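Local coordinates for Lmo2125 protein (Listeria monocytogenes serovar 1/2a, PDB 5TU0) that binds maltose and probably delivers it to a membrane transporter, as a lipoprotein of the bacterial solute-binding protein 1 family, at residues Gly182-Gly194 and Ala373-Thr385. The protein carries 2 engineered substitutions. Residues are numbered along the deposited sequence; the frame is centred on the assembly and turned at random.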
loop_
_atom_site.group_PDB
_atom_site.type_symbol
_atom_site.label_atom_id
_atom_site.label_comp_id
_atom_site.label_asym_id
_atom_site.label_seq_id
_atom_site.Cartn_x
_atom_site.Cartn_y
_atom_site.Cartn_z
ATOM N N GLY A 182 -14.854 -4.612 4.710
ATOM C CA GLY A 182 -13.726 -5.542 4.709
ATOM C C GLY A 182 -13.637 -6.525 5.857
ATOM O O GLY A 182 -12.589 -7.136 6.046
ATOM N N THR A 183 -14.740 -6.729 6.586
ATOM C CA THR A 183 -14.743 -7.610 7.747
ATOM C C THR A 183 -15.602 -8.868 7.621
ATOM O O THR A 183 -15.550 -9.718 8.510
ATOM C CB THR A 183 -15.234 -6.838 8.987
ATOM O OG1 THR A 183 -16.598 -6.443 8.802
ATOM C CG2 THR A 183 -14.374 -5.594 9.212
ATOM N N ASN A 184 -16.398 -8.993 6.557
ATOM C CA ASN A 184 -17.260 -10.154 6.389
ATOM C C ASN A 184 -16.756 -11.047 5.242
ATOM O O ASN A 184 -17.068 -10.795 4.072
ATOM C CB ASN A 184 -18.702 -9.728 6.137
ATOM C CG ASN A 184 -19.640 -10.913 5.992
ATOM O OD1 ASN A 184 -19.249 -12.076 6.174
ATOM N ND2 ASN A 184 -20.888 -10.628 5.671
ATOM N N PRO A 185 -16.033 -12.129 5.585
ATOM C CA PRO A 185 -15.467 -12.983 4.541
ATOM C C PRO A 185 -16.494 -13.829 3.788
ATOM O O PRO A 185 -16.119 -14.497 2.827
ATOM C CB PRO A 185 -14.489 -13.864 5.314
ATOM C CG PRO A 185 -15.071 -13.965 6.665
ATOM C CD PRO A 185 -15.755 -12.654 6.932
ATOM N N LYS A 186 -17.761 -13.804 4.215
ATOM C CA LYS A 186 -18.817 -14.558 3.520
ATOM C C LYS A 186 -19.526 -13.688 2.481
ATOM O O LYS A 186 -20.456 -14.152 1.820
ATOM C CB LYS A 186 -19.842 -15.138 4.504
ATOM C CG LYS A 186 -19.267 -15.803 5.750
ATOM C CD LYS A 186 -18.202 -16.862 5.501
ATOM C CE LYS A 186 -18.768 -18.133 4.879
ATOM N NZ LYS A 186 -17.743 -19.226 4.872
ATOM N N ASP A 187 -19.103 -12.426 2.363
ATOM C CA ASP A 187 -19.653 -11.500 1.385
ATOM C C ASP A 187 -18.503 -11.002 0.498
ATOM O O ASP A 187 -17.844 -10.010 0.826
ATOM C CB ASP A 187 -20.367 -10.328 2.089
ATOM C CG ASP A 187 -20.878 -9.253 1.106
ATOM O OD1 ASP A 187 -20.770 -9.436 -0.133
ATOM O OD2 ASP A 187 -21.378 -8.210 1.581
ATOM N N ILE A 188 -18.274 -11.704 -0.610
ATOM C CA ILE A 188 -17.203 -11.360 -1.564
ATOM C C ILE A 188 -17.766 -10.548 -2.729
ATOM O O ILE A 188 -18.734 -10.975 -3.386
ATOM C CB ILE A 188 -16.471 -12.616 -2.050
ATOM C CG1 ILE A 188 -15.799 -13.290 -0.859
ATOM C CG2 ILE A 188 -15.439 -12.275 -3.131
ATOM C CD1 ILE A 188 -15.300 -14.683 -1.139
ATOM N N GLY A 189 -17.171 -9.379 -2.956
ATOM C CA GLY A 189 -17.630 -8.452 -3.983
ATOM C C GLY A 189 -16.857 -8.441 -5.295
ATOM O O GLY A 189 -17.099 -7.591 -6.133
ATOM N N LEU A 190 -15.955 -9.401 -5.484
ATOM C CA LEU A 190 -15.100 -9.461 -6.695
ATOM C C LEU A 190 -15.779 -9.988 -7.951
ATOM O O LEU A 190 -15.178 -9.964 -9.033
ATOM C CB LEU A 190 -13.825 -10.251 -6.409
ATOM C CG LEU A 190 -12.952 -9.653 -5.302
ATOM C CD1 LEU A 190 -11.761 -10.567 -5.014
ATOM C CD2 LEU A 190 -12.495 -8.238 -5.606
ATOM N N ASN A 191 -17.025 -10.432 -7.832
ATOM C CA ASN A 191 -17.784 -10.862 -9.000
ATOM C C ASN A 191 -19.114 -10.115 -9.094
ATOM O O ASN A 191 -20.029 -10.574 -9.781
ATOM C CB ASN A 191 -17.996 -12.376 -9.011
ATOM C CG ASN A 191 -18.833 -12.859 -7.851
ATOM O OD1 ASN A 191 -18.876 -12.232 -6.807
ATOM N ND2 ASN A 191 -19.500 -13.981 -8.033
ATOM N N ASN A 192 -19.225 -8.967 -8.410
ATOM C CA ASN A 192 -20.442 -8.156 -8.502
ATOM C C ASN A 192 -20.428 -7.386 -9.821
ATOM O O ASN A 192 -19.430 -7.419 -10.540
ATOM C CB ASN A 192 -20.673 -7.254 -7.263
ATOM C CG ASN A 192 -19.727 -6.061 -7.168
ATOM O OD1 ASN A 192 -18.864 -5.831 -8.014
ATOM N ND2 ASN A 192 -19.897 -5.285 -6.105
ATOM N N LYS A 193 -21.540 -6.728 -10.155
ATOM C CA LYS A 193 -21.652 -5.985 -11.430
ATOM C C LYS A 193 -20.492 -5.030 -11.660
ATOM O O LYS A 193 -19.922 -4.982 -12.749
ATOM C CB LYS A 193 -22.956 -5.188 -11.513
ATOM C CG LYS A 193 -24.128 -5.885 -12.176
ATOM C CD LYS A 193 -24.696 -7.048 -11.400
ATOM C CE LYS A 193 -25.935 -7.589 -12.117
ATOM N NZ LYS A 193 -26.510 -8.776 -11.422
ATOM N N GLY A 194 -20.173 -4.265 -10.625
ATOM C CA GLY A 194 -19.081 -3.307 -10.663
ATOM C C GLY A 194 -17.739 -3.936 -10.972
ATOM O O GLY A 194 -17.028 -3.477 -11.899
ATOM N N ALA A 373 -14.579 -14.057 -13.234
ATOM C CA ALA A 373 -14.809 -13.562 -11.881
ATOM C C ALA A 373 -15.599 -14.553 -11.047
ATOM O O ALA A 373 -15.255 -14.795 -9.894
ATOM C CB ALA A 373 -15.512 -12.221 -11.929
ATOM N N ASP A 374 -16.660 -15.126 -11.625
ATOM C CA ASP A 374 -17.484 -16.110 -10.909
ATOM C C ASP A 374 -16.686 -17.341 -10.507
ATOM O O ASP A 374 -16.804 -17.817 -9.366
ATOM C CB ASP A 374 -18.705 -16.532 -11.743
ATOM C CG ASP A 374 -19.745 -15.431 -11.869
ATOM O OD1 ASP A 374 -19.722 -14.481 -11.074
ATOM O OD2 ASP A 374 -20.592 -15.517 -12.775
ATOM N N ASP A 375 -15.858 -17.847 -11.426
ATOM C CA ASP A 375 -15.049 -19.044 -11.157
ATOM C C ASP A 375 -14.026 -18.791 -10.042
ATOM O O ASP A 375 -13.843 -19.626 -9.163
ATOM C CB ASP A 375 -14.335 -19.536 -12.430
ATOM C CG ASP A 375 -15.303 -20.040 -13.507
ATOM O OD1 ASP A 375 -16.486 -20.262 -13.208
ATOM O OD2 ASP A 375 -14.871 -20.214 -14.676
ATOM N N ALA A 376 -13.382 -17.630 -10.076
ATOM C CA ALA A 376 -12.377 -17.285 -9.073
ATOM C C ALA A 376 -13.033 -17.070 -7.702
ATOM O O ALA A 376 -12.497 -17.509 -6.691
ATOM C CB ALA A 376 -11.615 -16.053 -9.498
ATOM N N VAL A 377 -14.198 -16.436 -7.667
ATOM C CA VAL A 377 -14.867 -16.220 -6.381
ATOM C C VAL A 377 -15.254 -17.577 -5.760
ATOM O O VAL A 377 -15.160 -17.753 -4.532
ATOM C CB VAL A 377 -16.046 -15.243 -6.508
ATOM C CG1 VAL A 377 -16.926 -15.252 -5.259
ATOM C CG2 VAL A 377 -15.509 -13.844 -6.776
ATOM N N LYS A 378 -15.667 -18.538 -6.595
ATOM C CA LYS A 378 -16.002 -19.865 -6.080
ATOM C C LYS A 378 -14.751 -20.515 -5.466
ATOM O O LYS A 378 -14.844 -21.174 -4.440
ATOM C CB LYS A 378 -16.646 -20.767 -7.153
ATOM C CG LYS A 378 -17.064 -22.116 -6.598
ATOM C CD LYS A 378 -18.088 -22.834 -7.485
ATOM C CE LYS A 378 -18.708 -24.017 -6.745
ATOM N NZ LYS A 378 -19.895 -24.570 -7.459
ATOM N N VAL A 379 -13.590 -20.303 -6.070
ATOM C CA VAL A 379 -12.330 -20.839 -5.525
ATOM C C VAL A 379 -12.055 -20.224 -4.149
ATOM O O VAL A 379 -11.729 -20.929 -3.191
ATOM C CB VAL A 379 -11.133 -20.568 -6.468
ATOM C CG1 VAL A 379 -9.797 -20.846 -5.794
ATOM C CG2 VAL A 379 -11.255 -21.383 -7.745
ATOM N N ILE A 380 -12.206 -18.911 -4.061
ATOM C CA ILE A 380 -11.928 -18.200 -2.812
ATOM C C ILE A 380 -12.891 -18.650 -1.696
ATOM O O ILE A 380 -12.453 -18.984 -0.595
ATOM C CB ILE A 380 -12.003 -16.673 -3.036
ATOM C CG1 ILE A 380 -10.928 -16.227 -4.049
ATOM C CG2 ILE A 380 -11.830 -15.927 -1.724
ATOM C CD1 ILE A 380 -11.074 -14.792 -4.504
ATOM N N GLU A 381 -14.189 -18.661 -2.009
ATOM C CA GLU A 381 -15.259 -19.070 -1.090
ATOM C C GLU A 381 -15.035 -20.449 -0.518
ATOM O O GLU A 381 -15.211 -20.672 0.688
ATOM C CB GLU A 381 -16.606 -19.117 -1.811
ATOM C CG GLU A 381 -17.209 -17.772 -2.110
ATOM C CD GLU A 381 -18.517 -17.870 -2.877
ATOM O OE1 GLU A 381 -18.822 -18.928 -3.478
ATOM O OE2 GLU A 381 -19.238 -16.864 -2.871
ATOM N N ASP A 382 -14.659 -21.373 -1.396
ATOM C CA ASP A 382 -14.426 -22.746 -0.990
ATOM C C ASP A 382 -13.215 -22.830 -0.079
ATOM O O ASP A 382 -13.258 -23.535 0.920
ATOM C CB ASP A 382 -14.327 -23.689 -2.203
ATOM C CG ASP A 382 -15.682 -23.902 -2.893
ATOM O OD1 ASP A 382 -16.716 -23.424 -2.363
ATOM O OD2 ASP A 382 -15.726 -24.548 -3.967
ATOM N N ASN A 383 -12.150 -22.102 -0.406
ATOM C CA ASN A 383 -10.963 -22.070 0.476
ATOM C C ASN A 383 -11.271 -21.457 1.839
ATOM O O ASN A 383 -10.786 -21.947 2.855
ATOM C CB ASN A 383 -9.798 -21.344 -0.178
ATOM C CG ASN A 383 -9.093 -22.200 -1.211
ATOM O OD1 ASN A 383 -9.041 -23.425 -1.086
ATOM N ND2 ASN A 383 -8.518 -21.562 -2.220
ATOM N N VAL A 384 -12.073 -20.396 1.859
ATOM C CA VAL A 384 -12.469 -19.754 3.118
ATOM C C VAL A 384 -13.232 -20.755 4.010
ATOM O O VAL A 384 -12.925 -20.900 5.198
ATOM C CB VAL A 384 -13.306 -18.467 2.864
ATOM C CG1 VAL A 384 -13.979 -17.974 4.137
ATOM C CG2 VAL A 384 -12.439 -17.369 2.271
ATOM N N THR A 385 -14.207 -21.442 3.419
ATOM C CA THR A 385 -15.011 -22.440 4.114
ATOM C C THR A 385 -14.177 -23.587 4.675
ATOM O O THR A 385 -14.389 -24.015 5.824
ATOM C CB THR A 385 -16.075 -23.021 3.170
ATOM O OG1 THR A 385 -16.961 -21.968 2.766
ATOM C CG2 THR A 385 -16.880 -24.139 3.843
HETATM O O HOH W 1 -17.039 -19.035 2.409
HETATM O O HOH W 2 -15.281 -20.010 6.997
#
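Ile188 and Val377 meet at the middle of the contact, their side chains running past one another head to tail, with CG2 of Ile188 3.9 Å from CG1 of Val377. Because CG1 of Ile188 stands anti to its own carbonyl carbon (chi1 -63°) and the chain runs on extended, CD1 reaches further along the helix, 3.7 Å from CG2 of Ile380, and also rests on the aliphatic CG of Glu381. Leu190 adds its CB against CG2 of Val377; it also touches Val351 and Leu358 of helix 348-363, so this leucine is shared between two helices. Pro185 lies more loosely over CG1 of Val384.

In the solute-binding protein fold, with its two lobes around the sugar, this is packing at the periphery of one lobe: the short, weakly bonded strand 187-189 runs roughly antiparallel (151°) to residues 373-385 of helix 369-387, close to the C-terminus. Two type I turns, Asn184 to Asp187 and Gly189 to Asn192, flank the strand.

Polar contacts sit toward the two ends. Asn191 ND2 donates to Asp374 OD1 (3.1 Å, N-H...O angle 149°), coming to the anti side from somewhat out of the carboxylate plane, with the amide and carboxylate planes perpendicular. The same amide lies against Val377, whose CG2 is 3.6 Å from Asn191 CG. Asp374 OD2 is bound by Gln370 NE2, a second hold on the carboxylate. At the other end Lys186, kinked at its second and third side-chain torsions, brings NZ to a water at 2.6 Å, and that water also hydrogen-bonds Thr385 OG1 at 3.0 Å.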